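Local coordinates for protein anthranilate-CoA ligase (Stigmatella aurantiaca, PDB 4WV3) that belongs to the ANL superfamily of AMP-binding enzymes, with a large N-terminal part, a smaller C-terminal domain and a bound 5'-O-[(S)-[(2-aminobenzoyl)oxy](hydroxy)phosphoryl]adenosine, at residues A[45-50]-A[150-155]; A[102-107]-A[125-130]; A[162-167]-A[187-192]; A[258-263]-A[284-289]. All coordinates share one frame; numbering follows the deposited sequence.

Contact 1. Residues A[45-50]-A[150-155]; sequences ANQVGN and DWIRPQ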
loop_
_atom_site.group_PDB
_atom_site.type_symbol
_atom_site.label_atom_id
_atom_site.label_comp_id
_atom_site.label_asym_id
_atom_site.label_seq_id
_atom_site.Cartn_x
_atom_site.Cartn_y
_atom_site.Cartn_z
ATOM N N ALA A 45 -20.816 -13.062 -3.744
ATOM C CA ALA A 45 -20.928 -11.705 -3.220
ATOM C C ALA A 45 -22.388 -11.343 -2.968
ATOM O O ALA A 45 -22.711 -10.686 -1.978
ATOM C CB ALA A 45 -20.289 -10.711 -4.175
ATOM N N ASN A 46 -23.264 -11.773 -3.869
ATOM C CA ASN A 46 -24.694 -11.538 -3.712
ATOM C C ASN A 46 -25.260 -12.311 -2.527
ATOM O O ASN A 46 -26.208 -11.867 -1.878
ATOM C CB ASN A 46 -25.448 -11.897 -4.992
ATOM C CG ASN A 46 -25.126 -10.961 -6.138
ATOM O OD1 ASN A 46 -24.687 -9.831 -5.924
ATOM N ND2 ASN A 46 -25.346 -11.423 -7.364
ATOM N N GLN A 47 -24.669 -13.468 -2.249
ATOM C CA GLN A 47 -25.044 -14.254 -1.081
ATOM C C GLN A 47 -24.586 -13.555 0.192
ATOM O O GLN A 47 -25.303 -13.538 1.192
ATOM C CB GLN A 47 -24.443 -15.658 -1.160
ATOM C CG GLN A 47 -25.082 -16.544 -2.215
ATOM C CD GLN A 47 -24.503 -17.944 -2.227
ATOM O OE1 GLN A 47 -23.287 -18.127 -2.173
ATOM N NE2 GLN A 47 -25.376 -18.943 -2.289
ATOM N N VAL A 48 -23.388 -12.979 0.143
ATOM C CA VAL A 48 -22.852 -12.219 1.265
ATOM C C VAL A 48 -23.725 -11.001 1.549
ATOM O O VAL A 48 -24.080 -10.736 2.698
ATOM C CB VAL A 48 -21.401 -11.766 1.001
ATOM C CG1 VAL A 48 -20.958 -10.737 2.031
ATOM C CG2 VAL A 48 -20.466 -12.965 1.002
ATOM N N GLY A 49 -24.075 -10.271 0.493
ATOM C CA GLY A 49 -24.938 -9.111 0.612
ATOM C C GLY A 49 -26.288 -9.454 1.215
ATOM O O GLY A 49 -26.782 -8.748 2.094
ATOM N N ASN A 50 -26.883 -10.546 0.744
ATOM C CA ASN A 50 -28.148 -11.027 1.289
ATOM C C ASN A 50 -28.013 -11.501 2.733
ATOM O O ASN A 50 -28.894 -11.263 3.559
ATOM C CB ASN A 50 -28.717 -12.152 0.421
ATOM C CG ASN A 50 -29.356 -11.641 -0.853
ATOM O OD1 ASN A 50 -30.023 -10.606 -0.854
ATOM N ND2 ASN A 50 -29.155 -12.364 -1.949
ATOM N N ASP A 150 -21.624 -21.808 5.818
ATOM C CA ASP A 150 -22.968 -22.083 6.315
ATOM C C ASP A 150 -23.806 -20.810 6.332
ATOM O O ASP A 150 -25.035 -20.855 6.269
ATOM C CB ASP A 150 -22.907 -22.682 7.721
ATOM C CG ASP A 150 -22.093 -23.961 7.776
ATOM O OD1 ASP A 150 -22.080 -24.703 6.771
ATOM O OD2 ASP A 150 -21.466 -24.223 8.824
ATOM N N TRP A 151 -23.122 -19.675 6.412
ATOM C CA TRP A 151 -23.767 -18.373 6.517
ATOM C C TRP A 151 -24.311 -17.894 5.172
ATOM O O TRP A 151 -25.350 -17.235 5.114
ATOM C CB TRP A 151 -22.769 -17.363 7.089
ATOM C CG TRP A 151 -23.273 -15.965 7.221
ATOM C CD1 TRP A 151 -24.397 -15.553 7.874
ATOM C CD2 TRP A 151 -22.644 -14.783 6.717
ATOM N NE1 TRP A 151 -24.517 -14.186 7.791
ATOM C CE2 TRP A 151 -23.450 -13.690 7.088
ATOM C CE3 TRP A 151 -21.480 -14.542 5.979
ATOM C CZ2 TRP A 151 -23.132 -12.377 6.745
ATOM C CZ3 TRP A 151 -21.164 -13.240 5.642
ATOM C CH2 TRP A 151 -21.988 -12.174 6.024
ATOM N N ILE A 152 -23.612 -18.236 4.094
ATOM C CA ILE A 152 -24.000 -17.789 2.759
ATOM C C ILE A 152 -24.774 -18.856 1.988
ATOM O O ILE A 152 -25.322 -18.583 0.920
ATOM C CB ILE A 152 -22.771 -17.384 1.921
ATOM C CG1 ILE A 152 -21.896 -18.607 1.635
ATOM C CG2 ILE A 152 -21.975 -16.298 2.628
ATOM C CD1 ILE A 152 -20.726 -18.323 0.719
ATOM N N ARG A 153 -24.813 -20.067 2.535
ATOM C CA ARG A 153 -25.444 -21.199 1.853
ATOM C C ARG A 153 -26.934 -21.026 1.516
ATOM O O ARG A 153 -27.326 -21.219 0.364
ATOM C CB ARG A 153 -25.198 -22.509 2.614
ATOM C CG ARG A 153 -25.899 -23.712 2.009
ATOM C CD ARG A 153 -25.410 -25.015 2.618
ATOM N NE ARG A 153 -23.995 -25.250 2.342
ATOM C CZ ARG A 153 -23.032 -25.179 3.255
ATOM N NH1 ARG A 153 -23.331 -24.889 4.514
ATOM N NH2 ARG A 153 -21.772 -25.407 2.912
ATOM N N PRO A 154 -27.775 -20.665 2.505
ATOM C CA PRO A 154 -29.197 -20.574 2.155
ATOM C C PRO A 154 -29.539 -19.315 1.360
ATOM O O PRO A 154 -30.629 -19.229 0.795
ATOM C CB PRO A 154 -29.883 -20.535 3.521
ATOM C CG PRO A 154 -28.885 -19.893 4.410
ATOM C CD PRO A 154 -27.545 -20.377 3.935
ATOM N N GLN A 155 -28.622 -18.355 1.317
ATOM C CA GLN A 155 -28.872 -17.092 0.631
ATOM C C GLN A 155 -28.865 -17.243 -0.888
ATOM O O GLN A 155 -28.017 -17.942 -1.443
ATOM C CB GLN A 155 -27.848 -16.036 1.058
ATOM C CG GLN A 155 -27.854 -15.727 2.546
ATOM C CD GLN A 155 -29.145 -15.078 3.009
ATOM O OE1 GLN A 155 -29.931 -14.578 2.203
ATOM N NE2 GLN A 155 -29.368 -15.079 4.318
#

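Contact 2. Residues A[102-107]-A[125-130]; sequences ILRDCR and RGNLPM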
loop_
_atom_site.group_PDB
_atom_site.type_symbol
_atom_site.label_atom_id
_atom_site.label_comp_id
_atom_site.label_asym_id
_atom_site.label_seq_id
_atom_site.Cartn_x
_atom_site.Cartn_y
_atom_site.Cartn_z
ATOM N N ILE A 102 -10.268 0.153 16.311
ATOM C CA ILE A 102 -10.855 0.190 14.975
ATOM C C ILE A 102 -12.338 -0.175 14.975
ATOM O O ILE A 102 -13.168 0.571 14.455
ATOM C CB ILE A 102 -10.097 -0.738 14.002
ATOM C CG1 ILE A 102 -8.681 -0.210 13.762
ATOM C CG2 ILE A 102 -10.845 -0.863 12.684
ATOM C CD1 ILE A 102 -7.837 -1.102 12.881
ATOM N N LEU A 103 -12.666 -1.318 15.568
ATOM C CA LEU A 103 -14.038 -1.814 15.571
ATOM C C LEU A 103 -14.999 -0.902 16.332
ATOM O O LEU A 103 -16.176 -0.802 15.985
ATOM C CB LEU A 103 -14.094 -3.237 16.131
ATOM C CG LEU A 103 -13.347 -4.282 15.301
ATOM C CD1 LEU A 103 -13.512 -5.670 15.897
ATOM C CD2 LEU A 103 -13.820 -4.251 13.855
ATOM N N ARG A 104 -14.493 -0.239 17.365
ATOM C CA ARG A 104 -15.306 0.685 18.145
ATOM C C ARG A 104 -15.476 2.005 17.403
ATOM O O ARG A 104 -16.531 2.636 17.465
ATOM C CB ARG A 104 -14.669 0.942 19.511
ATOM C CG ARG A 104 -15.527 1.777 20.449
ATOM C CD ARG A 104 -14.706 2.356 21.588
ATOM N NE ARG A 104 -13.832 1.358 22.199
ATOM C CZ ARG A 104 -14.211 0.516 23.154
ATOM N NH1 ARG A 104 -15.455 0.544 23.610
ATOM N NH2 ARG A 104 -13.348 -0.359 23.650
ATOM N N ASP A 105 -14.427 2.414 16.697
ATOM C CA ASP A 105 -14.416 3.697 16.003
ATOM C C ASP A 105 -15.353 3.712 14.797
ATOM O O ASP A 105 -15.874 4.761 14.423
ATOM C CB ASP A 105 -12.989 4.059 15.579
ATOM C CG ASP A 105 -12.885 5.459 15.007
ATOM O OD1 ASP A 105 -13.051 6.432 15.772
ATOM O OD2 ASP A 105 -12.622 5.584 13.793
ATOM N N CYS A 106 -15.571 2.547 14.195
ATOM C CA CYS A 106 -16.456 2.455 13.037
ATOM C C CYS A 106 -17.813 1.848 13.393
ATOM O O CYS A 106 -18.666 1.670 12.522
ATOM C CB CYS A 106 -15.792 1.670 11.899
ATOM S SG CYS A 106 -15.514 -0.085 12.232
ATOM N N ARG A 107 -18.001 1.543 14.676
ATOM C CA ARG A 107 -19.257 0.992 15.190
ATOM C C ARG A 107 -19.716 -0.255 14.438
ATOM O O ARG A 107 -20.905 -0.421 14.166
ATOM C CB ARG A 107 -20.369 2.046 15.165
ATOM C CG ARG A 107 -20.026 3.344 15.873
ATOM C CD ARG A 107 -21.242 4.257 15.977
ATOM N NE ARG A 107 -22.045 3.976 17.165
ATOM C CZ ARG A 107 -23.103 3.171 17.186
ATOM N NH1 ARG A 107 -23.497 2.558 16.079
ATOM N NH2 ARG A 107 -23.767 2.982 18.318
ATOM N N ARG A 125 -13.880 -8.735 22.976
ATOM C CA ARG A 125 -15.301 -8.845 22.655
ATOM C C ARG A 125 -16.183 -7.997 23.570
ATOM O O ARG A 125 -17.100 -7.316 23.106
ATOM C CB ARG A 125 -15.737 -10.310 22.733
ATOM C CG ARG A 125 -16.484 -10.815 21.509
ATOM C CD ARG A 125 -17.733 -9.996 21.249
ATOM N NE ARG A 125 -18.635 -10.655 20.310
ATOM C CZ ARG A 125 -19.800 -10.147 19.923
ATOM N NH1 ARG A 125 -20.199 -8.974 20.394
ATOM N NH2 ARG A 125 -20.564 -10.811 19.065
ATOM N N GLY A 126 -15.904 -8.048 24.869
ATOM C CA GLY A 126 -16.687 -7.320 25.851
ATOM C C GLY A 126 -16.636 -5.815 25.675
ATOM O O GLY A 126 -17.587 -5.113 26.021
ATOM N N ASN A 127 -15.530 -5.317 25.132
ATOM C CA ASN A 127 -15.350 -3.881 24.947
ATOM C C ASN A 127 -15.941 -3.375 23.634
ATOM O O ASN A 127 -15.681 -2.245 23.221
ATOM C CB ASN A 127 -13.868 -3.513 25.026
ATOM C CG ASN A 127 -13.198 -4.067 26.265
ATOM O OD1 ASN A 127 -13.588 -5.118 26.777
ATOM N ND2 ASN A 127 -12.185 -3.363 26.758
ATOM N N LEU A 128 -16.737 -4.215 22.982
ATOM C CA LEU A 128 -17.372 -3.852 21.721
ATOM C C LEU A 128 -18.883 -4.030 21.814
ATOM O O LEU A 128 -19.417 -5.060 21.402
ATOM C CB LEU A 128 -16.807 -4.694 20.580
ATOM C CG LEU A 128 -15.296 -4.575 20.376
ATOM C CD1 LEU A 128 -14.822 -5.529 19.296
ATOM C CD2 LEU A 128 -14.914 -3.141 20.039
ATOM N N PRO A 129 -19.577 -3.018 22.355
ATOM C CA PRO A 129 -21.018 -3.076 22.618
ATOM C C PRO A 129 -21.859 -3.129 21.346
ATOM O O PRO A 129 -22.989 -3.616 21.383
ATOM C CB PRO A 129 -21.287 -1.770 23.373
ATOM C CG PRO A 129 -20.210 -0.848 22.920
ATOM C CD PRO A 129 -19.000 -1.714 22.728
ATOM N N MET A 130 -21.317 -2.637 20.238
ATOM C CA MET A 130 -22.058 -2.611 18.981
ATOM C C MET A 130 -21.883 -3.890 18.169
ATOM O O MET A 130 -22.735 -4.234 17.350
ATOM C CB MET A 130 -21.660 -1.393 18.142
ATOM C CG MET A 130 -22.106 -0.063 18.728
ATOM S SD MET A 130 -23.883 -0.003 19.032
ATOM C CE MET A 130 -24.523 -0.396 17.405
#

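Contact 3. Residues A[162-167]-A[187-192]; sequences AQSHRE and HAHKDY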
loop_
_atom_site.group_PDB
_atom_site.type_symbol
_atom_site.label_atom_id
_atom_site.label_comp_id
_atom_site.label_asym_id
_atom_site.label_seq_id
_atom_site.Cartn_x
_atom_site.Cartn_y
_atom_site.Cartn_z
ATOM N N ALA A 162 -27.498 -1.316 -4.206
ATOM C CA ALA A 162 -28.101 -0.201 -3.487
ATOM C C ALA A 162 -28.030 1.085 -4.305
ATOM O O ALA A 162 -27.078 1.305 -5.054
ATOM C CB ALA A 162 -27.424 -0.013 -2.139
ATOM N N GLN A 163 -29.045 1.931 -4.156
ATOM C CA GLN A 163 -29.101 3.199 -4.875
ATOM C C GLN A 163 -28.135 4.204 -4.258
ATOM O O GLN A 163 -28.549 5.228 -3.715
ATOM C CB GLN A 163 -30.524 3.758 -4.856
ATOM C CG GLN A 163 -31.581 2.780 -5.342
ATOM C CD GLN A 163 -32.990 3.315 -5.174
ATOM O OE1 GLN A 163 -33.198 4.523 -5.055
ATOM N NE2 GLN A 163 -33.967 2.415 -5.158
ATOM N N SER A 164 -26.845 3.904 -4.347
ATOM C CA SER A 164 -25.822 4.738 -3.733
ATOM C C SER A 164 -25.397 5.882 -4.644
ATOM O O SER A 164 -25.206 5.697 -5.847
ATOM C CB SER A 164 -24.601 3.894 -3.357
ATOM O OG SER A 164 -24.018 3.302 -4.505
ATOM N N HIS A 165 -25.258 7.067 -4.060
ATOM C CA HIS A 165 -24.690 8.204 -4.768
ATOM C C HIS A 165 -23.233 7.864 -5.040
ATOM O O HIS A 165 -22.614 7.128 -4.270
ATOM C CB HIS A 165 -24.789 9.458 -3.899
ATOM C CG HIS A 165 -24.598 10.738 -4.654
ATOM N ND1 HIS A 165 -23.362 11.184 -5.067
ATOM C CD2 HIS A 165 -25.490 11.677 -5.052
ATOM C CE1 HIS A 165 -23.500 12.338 -5.697
ATOM N NE2 HIS A 165 -24.781 12.659 -5.701
ATOM N N ARG A 166 -22.679 8.387 -6.129
ATOM C CA ARG A 166 -21.289 8.092 -6.460
ATOM C C ARG A 166 -20.329 8.702 -5.439
ATOM O O ARG A 166 -19.158 8.331 -5.375
ATOM C CB ARG A 166 -20.942 8.556 -7.877
ATOM C CG ARG A 166 -20.930 10.060 -8.075
ATOM C CD ARG A 166 -20.311 10.416 -9.420
ATOM N NE ARG A 166 -20.253 11.857 -9.646
ATOM C CZ ARG A 166 -20.949 12.497 -10.581
ATOM N NH1 ARG A 166 -21.755 11.823 -11.390
ATOM N NH2 ARG A 166 -20.831 13.811 -10.713
ATOM N N GLU A 167 -20.838 9.629 -4.633
ATOM C CA GLU A 167 -20.033 10.282 -3.609
ATOM C C GLU A 167 -20.236 9.657 -2.230
ATOM O O GLU A 167 -19.590 10.057 -1.262
ATOM C CB GLU A 167 -20.341 11.778 -3.565
ATOM C CG GLU A 167 -20.102 12.486 -4.886
ATOM C CD GLU A 167 -20.416 13.966 -4.820
ATOM O OE1 GLU A 167 -20.585 14.491 -3.698
ATOM O OE2 GLU A 167 -20.495 14.603 -5.892
ATOM N N HIS A 187 -13.454 6.347 1.468
ATOM C CA HIS A 187 -13.477 6.630 0.037
ATOM C C HIS A 187 -14.855 6.361 -0.554
ATOM O O HIS A 187 -15.571 5.464 -0.109
ATOM C CB HIS A 187 -12.413 5.816 -0.706
ATOM C CG HIS A 187 -11.055 6.444 -0.694
ATOM N ND1 HIS A 187 -10.742 7.554 -1.449
ATOM C CD2 HIS A 187 -9.926 6.115 -0.022
ATOM C CE1 HIS A 187 -9.481 7.884 -1.241
ATOM N NE2 HIS A 187 -8.962 7.027 -0.379
ATOM N N ALA A 188 -15.219 7.148 -1.560
ATOM C CA ALA A 188 -16.522 7.024 -2.196
ATOM C C ALA A 188 -16.489 6.007 -3.330
ATOM O O ALA A 188 -15.417 5.580 -3.761
ATOM C CB ALA A 188 -16.991 8.376 -2.706
ATOM N N HIS A 189 -17.670 5.624 -3.807
ATOM C CA HIS A 189 -17.794 4.682 -4.914
ATOM C C HIS A 189 -17.048 5.171 -6.150
ATOM O O HIS A 189 -16.437 4.381 -6.866
ATOM C CB HIS A 189 -19.266 4.448 -5.264
ATOM C CG HIS A 189 -20.043 3.743 -4.194
ATOM N ND1 HIS A 189 -20.255 2.382 -4.204
ATOM C CD2 HIS A 189 -20.666 4.212 -3.087
ATOM C CE1 HIS A 189 -20.973 2.042 -3.148
ATOM N NE2 HIS A 189 -21.234 3.134 -2.453
ATOM N N LYS A 190 -17.095 6.479 -6.386
ATOM C CA LYS A 190 -16.495 7.079 -7.576
ATOM C C LYS A 190 -14.982 6.891 -7.645
ATOM O O LYS A 190 -14.408 6.839 -8.731
ATOM C CB LYS A 190 -16.832 8.571 -7.655
ATOM C CG LYS A 190 -16.283 9.401 -6.505
ATOM C CD LYS A 190 -16.458 10.889 -6.763
ATOM C CE LYS A 190 -16.004 11.714 -5.567
ATOM N NZ LYS A 190 -14.579 11.462 -5.213
ATOM N N ASP A 191 -14.343 6.785 -6.486
ATOM C CA ASP A 191 -12.887 6.722 -6.415
ATOM C C ASP A 191 -12.317 5.462 -7.058
ATOM O O ASP A 191 -11.184 5.459 -7.540
ATOM C CB ASP A 191 -12.424 6.827 -4.962
ATOM C CG ASP A 191 -12.842 8.129 -4.313
ATOM O OD1 ASP A 191 -12.977 9.136 -5.040
ATOM O OD2 ASP A 191 -13.038 8.147 -3.080
ATOM N N TYR A 192 -13.107 4.395 -7.070
ATOM C CA TYR A 192 -12.638 3.107 -7.579
ATOM C C TYR A 192 -12.475 3.036 -9.105
ATOM O O TYR A 192 -11.405 2.662 -9.587
ATOM C CB TYR A 192 -13.493 1.956 -7.030
ATOM C CG TYR A 192 -13.227 1.669 -5.571
ATOM C CD1 TYR A 192 -12.481 0.562 -5.189
ATOM C CD2 TYR A 192 -13.700 2.515 -4.576
ATOM C CE1 TYR A 192 -12.226 0.297 -3.860
ATOM C CE2 TYR A 192 -13.448 2.260 -3.243
ATOM C CZ TYR A 192 -12.710 1.148 -2.891
ATOM O OH TYR A 192 -12.453 0.884 -1.567
#

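Contact 4. Residues A[258-263]-A[284-289]; sequences FKPTIF and LSSLRL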
loop_
_atom_site.group_PDB
_atom_site.type_symbol
_atom_site.label_atom_id
_atom_site.label_comp_id
_atom_site.label_asym_id
_atom_site.label_seq_id
_atom_site.Cartn_x
_atom_site.Cartn_y
_atom_site.Cartn_z
ATOM N N PHE A 258 1.209 -19.535 -10.892
ATOM C CA PHE A 258 0.012 -18.891 -11.428
ATOM C C PHE A 258 0.289 -18.002 -12.636
ATOM O O PHE A 258 -0.640 -17.564 -13.315
ATOM C CB PHE A 258 -0.707 -18.105 -10.332
ATOM C CG PHE A 258 -1.227 -18.966 -9.218
ATOM C CD1 PHE A 258 -2.432 -19.638 -9.350
ATOM C CD2 PHE A 258 -0.511 -19.110 -8.042
ATOM C CE1 PHE A 258 -2.914 -20.432 -8.328
ATOM C CE2 PHE A 258 -0.988 -19.904 -7.016
ATOM C CZ PHE A 258 -2.190 -20.567 -7.159
ATOM N N LYS A 259 1.568 -17.741 -12.892
ATOM C CA LYS A 259 1.999 -17.000 -14.078
ATOM C C LYS A 259 1.302 -15.652 -14.284
ATOM O O LYS A 259 0.611 -15.461 -15.284
ATOM C CB LYS A 259 1.820 -17.865 -15.330
ATOM C CG LYS A 259 2.690 -19.111 -15.357
ATOM C CD LYS A 259 2.241 -20.075 -16.443
ATOM C CE LYS A 259 3.234 -21.212 -16.617
ATOM N NZ LYS A 259 3.556 -21.875 -15.324
ATOM N N PRO A 260 1.483 -14.710 -13.344
ATOM C CA PRO A 260 0.902 -13.380 -13.545
ATOM C C PRO A 260 1.761 -12.556 -14.498
ATOM O O PRO A 260 2.930 -12.883 -14.700
ATOM C CB PRO A 260 0.945 -12.774 -12.143
ATOM C CG PRO A 260 2.133 -13.404 -11.515
ATOM C CD PRO A 260 2.194 -14.809 -12.055
ATOM N N THR A 261 1.188 -11.506 -15.076
ATOM C CA THR A 261 1.925 -10.657 -16.005
ATOM C C THR A 261 2.360 -9.355 -15.340
ATOM O O THR A 261 3.274 -8.681 -15.814
ATOM C CB THR A 261 1.093 -10.338 -17.260
ATOM O OG1 THR A 261 -0.135 -9.708 -16.876
ATOM C CG2 THR A 261 0.782 -11.615 -18.026
ATOM N N ILE A 262 1.696 -9.012 -14.241
ATOM C CA ILE A 262 2.008 -7.800 -13.493
ATOM C C ILE A 262 2.309 -8.149 -12.039
ATOM O O ILE A 262 1.568 -8.903 -11.408
ATOM C CB ILE A 262 0.838 -6.796 -13.535
ATOM C CG1 ILE A 262 0.348 -6.594 -14.973
ATOM C CG2 ILE A 262 1.248 -5.469 -12.913
ATOM C CD1 ILE A 262 1.379 -5.977 -15.893
ATOM N N PHE A 263 3.397 -7.601 -11.509
ATOM C CA PHE A 263 3.799 -7.888 -10.137
ATOM C C PHE A 263 3.984 -6.615 -9.315
ATOM O O PHE A 263 4.750 -5.729 -9.690
ATOM C CB PHE A 263 5.083 -8.723 -10.120
ATOM C CG PHE A 263 5.558 -9.080 -8.739
ATOM C CD1 PHE A 263 4.739 -9.783 -7.871
ATOM C CD2 PHE A 263 6.829 -8.725 -8.316
ATOM C CE1 PHE A 263 5.175 -10.115 -6.601
ATOM C CE2 PHE A 263 7.271 -9.058 -7.048
ATOM C CZ PHE A 263 6.442 -9.753 -6.191
ATOM N N LEU A 284 10.164 -16.435 -13.936
ATOM C CA LEU A 284 9.446 -15.166 -13.862
ATOM C C LEU A 284 9.157 -14.617 -15.256
ATOM O O LEU A 284 9.006 -13.410 -15.438
ATOM C CB LEU A 284 10.260 -14.142 -13.065
ATOM C CG LEU A 284 10.126 -14.097 -11.540
ATOM C CD1 LEU A 284 10.511 -15.417 -10.892
ATOM C CD2 LEU A 284 10.972 -12.965 -10.980
ATOM N N SER A 285 9.072 -15.511 -16.236
ATOM C CA SER A 285 8.935 -15.109 -17.634
ATOM C C SER A 285 7.559 -14.542 -17.986
ATOM O O SER A 285 7.422 -13.798 -18.956
ATOM C CB SER A 285 9.272 -16.280 -18.562
ATOM O OG SER A 285 8.392 -17.369 -18.355
ATOM N N SER A 286 6.544 -14.897 -17.205
ATOM C CA SER A 286 5.189 -14.420 -17.462
ATOM C C SER A 286 5.072 -12.919 -17.198
ATOM O O SER A 286 4.215 -12.241 -17.768
ATOM C CB SER A 286 4.175 -15.196 -16.620
ATOM O OG SER A 286 4.451 -15.067 -15.239
ATOM N N LEU A 287 5.947 -12.408 -16.337
ATOM C CA LEU A 287 5.977 -10.989 -16.006
ATOM C C LEU A 287 6.329 -10.138 -17.220
ATOM O O LEU A 287 7.300 -10.416 -17.923
ATOM C CB LEU A 287 6.989 -10.735 -14.885
ATOM C CG LEU A 287 6.453 -10.458 -13.480
ATOM C CD1 LEU A 287 5.260 -11.342 -13.159
ATOM C CD2 LEU A 287 7.556 -10.664 -12.451
ATOM N N ARG A 288 5.531 -9.104 -17.469
ATOM C CA ARG A 288 5.845 -8.141 -18.517
ATOM C C ARG A 288 6.135 -6.784 -17.889
ATOM O O ARG A 288 6.832 -5.954 -18.470
ATOM C CB ARG A 288 4.705 -8.035 -19.537
ATOM C CG ARG A 288 3.460 -7.315 -19.038
ATOM C CD ARG A 288 2.396 -7.247 -20.127
ATOM N NE ARG A 288 1.215 -6.494 -19.711
ATOM C CZ ARG A 288 1.029 -5.201 -19.957
ATOM N NH1 ARG A 288 1.947 -4.511 -20.618
ATOM N NH2 ARG A 288 -0.077 -4.596 -19.544
ATOM N N LEU A 289 5.600 -6.576 -16.690
ATOM C CA LEU A 289 5.813 -5.339 -15.949
ATOM C C LEU A 289 5.783 -5.586 -14.446
ATOM O O LEU A 289 5.085 -6.479 -13.965
ATOM C CB LEU A 289 4.752 -4.300 -16.313
ATOM C CG LEU A 289 4.985 -3.455 -17.566
ATOM C CD1 LEU A 289 3.834 -2.484 -17.773
ATOM C CD2 LEU A 289 6.308 -2.711 -17.467
#

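Contact 1. Residues A[45-50]-A[150-155]
Gln47 and Val48, on one side of helix 38-54, pack against the end of helix 148-152 and the loop that follows it, far from the centre of the chain. Gln47 carries the polar half. Its chain runs extended beyond CG (chi2 -178°) and lies roughly perpendicular to the Ile152 side chain, which takes the amide to the loop 153-155 that follows the helix. Gln47 NE2 donates to Gln155 O at 2.9 Å, with an N-H...O angle of 148° and the acceptor somewhat out of the amide plane. Gln155 returns across the contact, bent at chi2: its CB and CG rest on the carbonyl O of Gln47, both at 3.6 Å, and its OE1 comes to 3.2 Å from Asn50 CB. The amide of Asn50 is engaged beyond the contact, ND2 bonding to the carbonyl O atoms of Pro156 and Thr158. On the buried side the methyl CG2 of Val48 meets CG2 of Ile152 at 4.0 Å, while Trp151 brings CH2 to 4.4 Å from Val48 CG1 and also touches Ala51 and Leu52. The contact belongs to the N-terminal, AMP-binding part of the ANL fold, where helix 38-54 meets the end of helix 148-152.

Contact 2. Residues A[102-107]-A[125-130]
Arg104 reaches over the loop 125-130 from the last turns of helix 96-105. Arg104 CB lies 4.1 Å from the methyl CD2 of Leu128; the chain then bends at chi3 (-47°) and brings the guanidinium to the backbone of Asn127. The carbonyl O of Asn127 sits over one face of that group, 2.8 Å from Arg104 NH1 but at a poor angle for an N-H bond. Arg104 NH2 also passes 3.5 Å from Asn127 CB, but its strong polar partner is Glu100, in a salt bridge one helical turn back. One residue earlier, Leu103 CD1 meets Leu128 CD1 at 3.6 Å and forms the buried part of the contact. The helix ends in a Schellman motif, with Arg107 as the C-prime residue at positive phi and Ala108 N bonded to Leu103 O, and the chain leads from there into strand 110-114 of the parallel sheet. Past this turn, Arg107 bends at chi3 and presents a guanidinium face to Met130, whose CG lies 3.4 Å above that plane, toward its rim.

Contact 3. Residues A[162-167]-A[187-192]
Ser164 chi1 of 62° sets OG between its backbone N and carbonyl carbon, while His189 chi1 of -67° swings the imidazole toward it, bringing Ser164 OG over one ring face, 3.4 Å above the plane and toward the rim. Both polar ends are held by the N-terminal chain: Ser164 OG bonds to the carbonyl O of Tyr10, and His189 ND1 to the backbone N of Ala12. Farther along, Lys190 N donates to Arg166 O at 3.0 Å, in the carbonyl plane, with Lys190 CB and CG each 3.3 Å from the same oxygen. Ala188 CB fits between two carbonyls, 3.4 Å from both Arg166 O and Glu167 O. The loop before strand 169-175 thus meets the type I turn 188-191 that leads into helix 191-204 from strand 183-188, which pairs antiparallel with strand 169-175. At the end of the turn, Asp191 OD2 receives His187 ND1 and Ala188 N from opposite faces of its carboxylate plane, two bonds that should limit its rotation. Asp191 OD1 takes the salt bridge from Lys190 NZ at 2.8 Å, and NZ also bonds to Glu371 O.

Contact 4. Residues A[258-263]-A[284-289]
Leu287 supplies the main bump: its isobutyl end fits into a hollow lined by Pro260 and Phe263. Leu287 CD1 lies against Pro260, 4.1 Å from Pro260 CG, and both methyls reach Phe263 CB, Leu287 CD2 at 3.9 Å. A smaller knob is Ser286, whose CB packs on Lys259 CB at 3.8 Å, with OG 2.7 Å from Pro260 O. On the other side of the backbone Ile262 and Leu289, parallel bridge partners, run alongside each other on one face of the sheet, with Ile262 CD1 3.8 Å from Leu289 CB. Ile262 CD1 also lies over one face of the Arg288 guanidinium, 3.9 Å from Arg288 NE, wedging between Leu289 and Arg288. Arg288 is extended from CG to NE, and its NH2 makes a salt bridge with Asp210. The backbones hold this fit: Thr261 O accepts from Arg288 N at 2.8 Å and also from Leu289 N, and Phe263 N donates to Leu289 O at 3.2 Å. These bonds begin the parallel pairing of strands 262-265 and 289-292 in the mixed sheet. Strand 211-214 flanks 262-265 on its other edge, and helix 248-258 covers Phe263 and Leu287 through Ile255.

In the fold
All four contacts fall within the N-terminal, AMP-binding part of the enzyme, yet none touches another. Contact 2 is nested in the chain loop closed by contact 1, their centres about 24 Å apart; contacts 3 and 4 follow in series. Contacts 1 and 3 approach most closely, about 9 Å between nearest atoms, and Lys82 connects their surroundings: its side chain bonds to Asn46 and its backbone to Ala162. Contact 4 stands apart, with its centre about 41 Å from that of contact 2, on opposite sides of the chain's centre. It is built on the mixed sheet, and the Ile262 side chain lies about 13 Å from the bound 5'-O-[(S)-[(2-aminobenzoyl)oxy](hydroxy)phosphoryl]adenosine.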